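Local coordinates for FMN-binding protein (Syntrophomonas wolfei subsp. wolfei, PDB 3IN6), which binds flavin mononucleotide as a flavoprotein, probably of the split-barrel type, its exact reaction not being established, at residues R23-T34 with I46-D57. Sequence-based numbering, arbitrary orientation.
Sequences RSLINANYISTT and IAVISVLEMIGD. With FMN (flavin mononucleotide), chain C.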
loop_
_atom_site.group_PDB
_atom_site.type_symbol
_atom_site.label_atom_id
_atom_site.label_comp_id
_atom_site.label_asym_id
_atom_site.label_seq_id
_atom_site.Cartn_x
_atom_site.Cartn_y
_atom_site.Cartn_z
ATOM N N ARG A 23 10.043 14.418 -1.187
ATOM C CA ARG A 23 9.493 15.688 -1.672
ATOM C C ARG A 23 9.178 15.584 -3.144
ATOM O O ARG A 23 8.068 15.899 -3.562
ATOM C CB ARG A 23 10.486 16.858 -1.486
ATOM C CG ARG A 23 9.874 18.226 -1.750
ATOM C CD ARG A 23 10.871 19.405 -1.578
ATOM N NE ARG A 23 11.732 19.186 -0.445
ATOM C CZ ARG A 23 11.307 19.266 0.814
ATOM N NH1 ARG A 23 10.043 19.581 1.069
ATOM N NH2 ARG A 23 12.145 19.027 1.800
ATOM N N SER A 24 10.166 15.158 -3.927
ATOM C CA SER A 24 9.996 15.048 -5.375
ATOM C C SER A 24 8.889 14.092 -5.788
ATOM O O SER A 24 8.022 14.457 -6.582
ATOM C CB SER A 24 11.289 14.602 -6.041
ATOM O OG SER A 24 12.235 15.650 -6.030
ATOM N N LEU A 25 8.918 12.878 -5.240
ATOM C CA LEU A 25 7.956 11.844 -5.626
ATOM C C LEU A 25 6.532 12.159 -5.155
ATOM O O LEU A 25 5.586 11.918 -5.874
ATOM C CB LEU A 25 8.424 10.469 -5.132
ATOM C CG LEU A 25 9.696 9.936 -5.800
ATOM C CD1 LEU A 25 10.312 8.794 -5.023
ATOM C CD2 LEU A 25 9.389 9.510 -7.231
ATOM N N ILE A 26 6.373 12.672 -3.937
ATOM C CA ILE A 26 5.047 13.028 -3.464
ATOM C C ILE A 26 4.466 14.169 -4.306
ATOM O O ILE A 26 3.370 14.053 -4.864
ATOM C CB ILE A 26 5.041 13.434 -1.977
ATOM C CG1 ILE A 26 5.325 12.217 -1.093
ATOM C CG2 ILE A 26 3.686 14.029 -1.587
ATOM C CD1 ILE A 26 4.203 11.162 -1.098
ATOM N N ASN A 27 5.218 15.255 -4.434
ATOM C CA ASN A 27 4.699 16.419 -5.131
ATOM C C ASN A 27 4.463 16.210 -6.639
ATOM O O ASN A 27 3.668 16.941 -7.233
ATOM C CB ASN A 27 5.571 17.643 -4.846
ATOM C CG ASN A 27 5.486 18.093 -3.401
ATOM O OD1 ASN A 27 4.544 17.734 -2.665
ATOM N ND2 ASN A 27 6.456 18.899 -2.984
ATOM N N ALA A 28 5.112 15.210 -7.237
ATOM C CA ALA A 28 4.877 14.885 -8.667
ATOM C C ALA A 28 3.455 14.343 -8.899
ATOM O O ALA A 28 2.922 14.441 -9.994
ATOM C CB ALA A 28 5.902 13.877 -9.166
ATOM N N ASN A 29 2.857 13.773 -7.855
ATOM C CA ASN A 29 1.490 13.237 -7.898
ATOM C C ASN A 29 1.311 12.123 -8.946
ATOM O O ASN A 29 0.462 12.205 -9.822
ATOM C CB ASN A 29 0.449 14.366 -8.094
ATOM C CG ASN A 29 0.302 15.280 -6.867
ATOM O OD1 ASN A 29 -0.603 16.101 -6.824
ATOM N ND2 ASN A 29 1.163 15.124 -5.869
ATOM N N TYR A 30 2.122 11.078 -8.850
ATOM C CA TYR A 30 1.984 9.954 -9.773
ATOM C C TYR A 30 0.715 9.168 -9.451
ATOM O O TYR A 30 0.277 9.112 -8.289
ATOM C CB TYR A 30 3.196 9.015 -9.692
ATOM C CG TYR A 30 4.473 9.584 -10.264
ATOM C CD1 TYR A 30 4.698 9.586 -11.632
ATOM C CD2 TYR A 30 5.465 10.079 -9.439
ATOM C CE1 TYR A 30 5.871 10.099 -12.156
ATOM C CE2 TYR A 30 6.637 10.589 -9.949
ATOM C CZ TYR A 30 6.836 10.590 -11.310
ATOM O OH TYR A 30 7.991 11.108 -11.814
ATOM N N ILE A 31 0.119 8.584 -10.484
ATOM C CA ILE A 31 -1.064 7.734 -10.338
ATOM C C ILE A 31 -0.716 6.616 -9.357
ATOM O O ILE A 31 -1.499 6.284 -8.463
ATOM C CB ILE A 31 -1.476 7.097 -11.683
ATOM C CG1 ILE A 31 -1.870 8.161 -12.706
ATOM C CG2 ILE A 31 -2.656 6.156 -11.515
ATOM C CD1 ILE A 31 -2.203 7.589 -14.093
ATOM N N SER A 32 0.501 6.091 -9.497
ATOM C CA SER A 32 0.978 4.987 -8.681
ATOM C C SER A 32 1.447 5.452 -7.299
ATOM O O SER A 32 2.606 5.263 -6.921
ATOM C CB SER A 32 2.110 4.283 -9.419
ATOM O OG SER A 32 3.263 5.084 -9.359
ATOM N N THR A 33 0.530 6.079 -6.566
ATOM C CA THR A 33 0.756 6.555 -5.218
ATOM C C THR A 33 -0.399 6.045 -4.344
ATOM O O THR A 33 -1.559 6.180 -4.735
ATOM C CB THR A 33 0.745 8.091 -5.183
ATOM O OG1 THR A 33 1.729 8.602 -6.087
ATOM C CG2 THR A 33 1.029 8.601 -3.787
ATOM N N THR A 34 -0.093 5.506 -3.163
ATOM C CA THR A 34 -1.116 4.954 -2.285
ATOM C C THR A 34 -0.961 5.379 -0.834
ATOM O O THR A 34 0.124 5.824 -0.422
ATOM C CB THR A 34 -1.086 3.389 -2.263
ATOM O OG1 THR A 34 0.127 2.928 -1.629
ATOM C CG2 THR A 34 -1.238 2.808 -3.658
ATOM N N ILE A 46 -5.901 -0.079 1.975
ATOM C CA ILE A 46 -5.027 0.641 1.066
ATOM C C ILE A 46 -5.901 1.253 -0.053
ATOM O O ILE A 46 -6.884 0.649 -0.508
ATOM C CB ILE A 46 -3.936 -0.241 0.486
ATOM C CG1 ILE A 46 -2.979 0.615 -0.362
ATOM C CG2 ILE A 46 -4.543 -1.410 -0.286
ATOM C CD1 ILE A 46 -1.764 -0.096 -0.828
ATOM N N ALA A 47 -5.556 2.467 -0.464
ATOM C CA ALA A 47 -6.304 3.168 -1.493
ATOM C C ALA A 47 -5.355 4.023 -2.314
ATOM O O ALA A 47 -4.313 4.481 -1.803
ATOM C CB ALA A 47 -7.393 4.048 -0.847
ATOM N N VAL A 48 -5.703 4.221 -3.585
ATOM C CA VAL A 48 -4.935 5.097 -4.462
ATOM C C VAL A 48 -5.265 6.557 -4.091
ATOM O O VAL A 48 -6.439 6.942 -4.042
ATOM C CB VAL A 48 -5.242 4.839 -5.943
ATOM C CG1 VAL A 48 -4.475 5.810 -6.806
ATOM C CG2 VAL A 48 -4.905 3.388 -6.308
ATOM N N ILE A 49 -4.225 7.342 -3.814
ATOM C CA ILE A 49 -4.359 8.737 -3.377
ATOM C C ILE A 49 -3.226 9.575 -3.959
ATOM O O ILE A 49 -2.081 9.467 -3.487
ATOM C CB ILE A 49 -4.265 8.834 -1.818
ATOM C CG1 ILE A 49 -5.330 7.961 -1.155
ATOM C CG2 ILE A 49 -4.397 10.278 -1.345
ATOM C CD1 ILE A 49 -6.786 8.248 -1.588
ATOM N N SER A 50 -3.521 10.402 -4.960
ATOM C CA SER A 50 -2.475 11.226 -5.574
ATOM C C SER A 50 -2.640 12.772 -5.493
ATOM O O SER A 50 -1.713 13.479 -5.910
ATOM C CB SER A 50 -2.266 10.810 -7.037
ATOM O OG SER A 50 -3.372 11.185 -7.838
ATOM N N VAL A 51 -3.770 13.316 -5.010
ATOM C CA VAL A 51 -3.877 14.791 -4.896
ATOM C C VAL A 51 -3.176 15.209 -3.595
ATOM O O VAL A 51 -3.817 15.475 -2.560
ATOM C CB VAL A 51 -5.317 15.304 -4.954
ATOM C CG1 VAL A 51 -5.325 16.840 -4.922
ATOM C CG2 VAL A 51 -5.993 14.814 -6.215
ATOM N N LEU A 52 -1.843 15.274 -3.672
ATOM C CA LEU A 52 -0.980 15.503 -2.496
ATOM C C LEU A 52 0.079 16.574 -2.662
ATOM O O LEU A 52 0.508 16.889 -3.779
ATOM C CB LEU A 52 -0.161 14.242 -2.208
ATOM C CG LEU A 52 -0.795 12.902 -1.916
ATOM C CD1 LEU A 52 0.337 11.911 -1.712
ATOM C CD2 LEU A 52 -1.708 12.984 -0.677
ATOM N N GLU A 53 0.565 17.036 -1.517
ATOM C CA GLU A 53 1.656 17.997 -1.459
ATOM C C GLU A 53 2.408 17.908 -0.131
ATOM O O GLU A 53 1.787 17.880 0.957
ATOM C CB GLU A 53 1.118 19.409 -1.678
ATOM C CG GLU A 53 2.196 20.464 -1.776
ATOM C CD GLU A 53 1.656 21.811 -2.217
ATOM O OE1 GLU A 53 0.575 21.859 -2.833
ATOM O OE2 GLU A 53 2.334 22.817 -1.981
HETATM N N MSE A 54 3.729 17.821 -0.217
HETATM C CA MSE A 54 4.602 17.827 0.962
HETATM C C MSE A 54 5.103 19.264 1.153
HETATM O O MSE A 54 5.553 19.906 0.196
HETATM C CB MSE A 54 5.751 16.841 0.806
HETATM C CG MSE A 54 6.863 16.991 1.807
HETATM SE SE MSE A 54 8.042 15.461 1.618
HETATM C CE MSE A 54 9.549 16.031 2.726
ATOM N N ILE A 55 4.950 19.762 2.381
ATOM C CA ILE A 55 5.326 21.124 2.769
ATOM C C ILE A 55 6.413 21.008 3.840
ATOM O O ILE A 55 6.254 20.278 4.823
ATOM C CB ILE A 55 4.088 21.899 3.328
ATOM C CG1 ILE A 55 2.977 21.973 2.272
ATOM C CG2 ILE A 55 4.471 23.291 3.794
ATOM C CD1 ILE A 55 1.625 22.354 2.829
ATOM N N GLY A 56 7.522 21.708 3.630
ATOM C CA GLY A 56 8.646 21.665 4.551
ATOM C C GLY A 56 9.256 20.276 4.578
ATOM O O GLY A 56 9.434 19.632 3.525
ATOM N N ASP A 57 9.572 19.833 5.791
ATOM C CA ASP A 57 10.145 18.526 6.058
ATOM C C ASP A 57 9.250 17.699 6.968
ATOM O O ASP A 57 9.588 16.542 7.272
ATOM C CB ASP A 57 11.475 18.693 6.808
ATOM C CG ASP A 57 12.582 19.325 5.954
ATOM O OD1 ASP A 57 12.572 19.192 4.712
ATOM O OD2 ASP A 57 13.493 19.945 6.542
HETATM N N1 FMN C . -9.332 9.956 -3.571
HETATM C C2 FMN C . -9.072 10.958 -2.653
HETATM O O2 FMN C . -9.866 11.178 -1.732
HETATM N N3 FMN C . -7.913 11.717 -2.772
HETATM C C4 FMN C . -7.017 11.488 -3.807
HETATM O O4 FMN C . -5.994 12.191 -3.884
HETATM C C4A FMN C . -7.294 10.482 -4.746
HETATM N N5 FMN C . -6.425 10.228 -5.803
HETATM C C5A FMN C . -6.685 9.228 -6.732
HETATM C C6 FMN C . -5.776 8.996 -7.776
HETATM C C7 FMN C . -6.033 7.999 -8.719
HETATM C C7M FMN C . -5.048 7.774 -9.826
HETATM C C8 FMN C . -7.189 7.213 -8.619
HETATM C C8M FMN C . -7.476 6.121 -9.618
HETATM C C9 FMN C . -8.091 7.438 -7.569
HETATM C C9A FMN C . -7.849 8.454 -6.617
HETATM N N10 FMN C . -8.729 8.701 -5.553
HETATM C C10 FMN C . -8.458 9.713 -4.627
HETATM C "C1'" FMN C . -10.005 7.904 -5.397
HETATM C "C2'" FMN C . -9.890 6.783 -4.364
HETATM O "O2'" FMN C . -8.794 5.944 -4.658
HETATM C "C3'" FMN C . -11.209 6.000 -4.335
HETATM O "O3'" FMN C . -12.201 6.820 -3.748
HETATM C "C4'" FMN C . -11.122 4.663 -3.590
HETATM O "O4'" FMN C . -12.284 3.903 -3.838
HETATM C "C5'" FMN C . -10.989 4.841 -2.087
HETATM O "O5'" FMN C . -10.839 3.581 -1.481
HETATM P P FMN C . -11.329 3.293 0.034
HETATM O O1P FMN C . -12.831 3.274 0.125
HETATM O O2P FMN C . -10.812 4.335 1.013
HETATM O O3P FMN C . -10.819 1.918 0.312
HETATM O O HOH W 1 8.028 20.936 -0.748
#
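Arg-23 leaves helix 23-28 with CG anti to the backbone N (chi1 -170°) and bends at chi3, which turns its guanidinium to Gly-56 and Asp-57. NH1 gives Gly-56 O a nearly straight but very short bond, modelled at 2.5 Å, in the guanidinium plane. NH2 forms a salt bridge of 2.9 Å with Asp-57 OD1, also close to that plane, although the carboxylate plane is turned 47° from it. CE of the extended Met-54, a selenomethionine, lies over one guanidinium face. With an alanine here, Gly-56 O and Asp-57 OD1 are likely to lose these donors, Glu-20 its salt bridge, and the Met-54 methyl its cover. The strongest partner of Asp-57 is Arg-16, met through OD2.

One turn on, Asn-27 OD1 takes the Met-54 N-H on a lone pair, at 2.6 Å. A water joins Arg-23 NH1, Met-54 O and, weakly, Asn-27 ND2. Between these polar links and those of Asn-29, Ile-26 CG2 packs 3.9 Å from Leu-52 CB. Asn-29, with positive phi, is the first residue past the helix to leave helical angles. Its ND2 bonds Leu-52 O at 2.8 Å and also Ile-26 O, so the amide ties the helix end to strand 52-55.

Past the turn, Ile-49 N bonds Thr-33 O at 3.1 Å, and Thr-34 and Val-48 form a non-hydrogen-bonded antiparallel pair of the hairpin. The flavin lies beside this join: Ser-50 N bonds FMN N5 at 3.0 Å and Val-51 N bonds FMN O4. Side-chain amides and a guanidinium thus satisfy backbone groups of strand 52-55 and its end, consistent with a polar fastening of helix to strand next to the cofactor site.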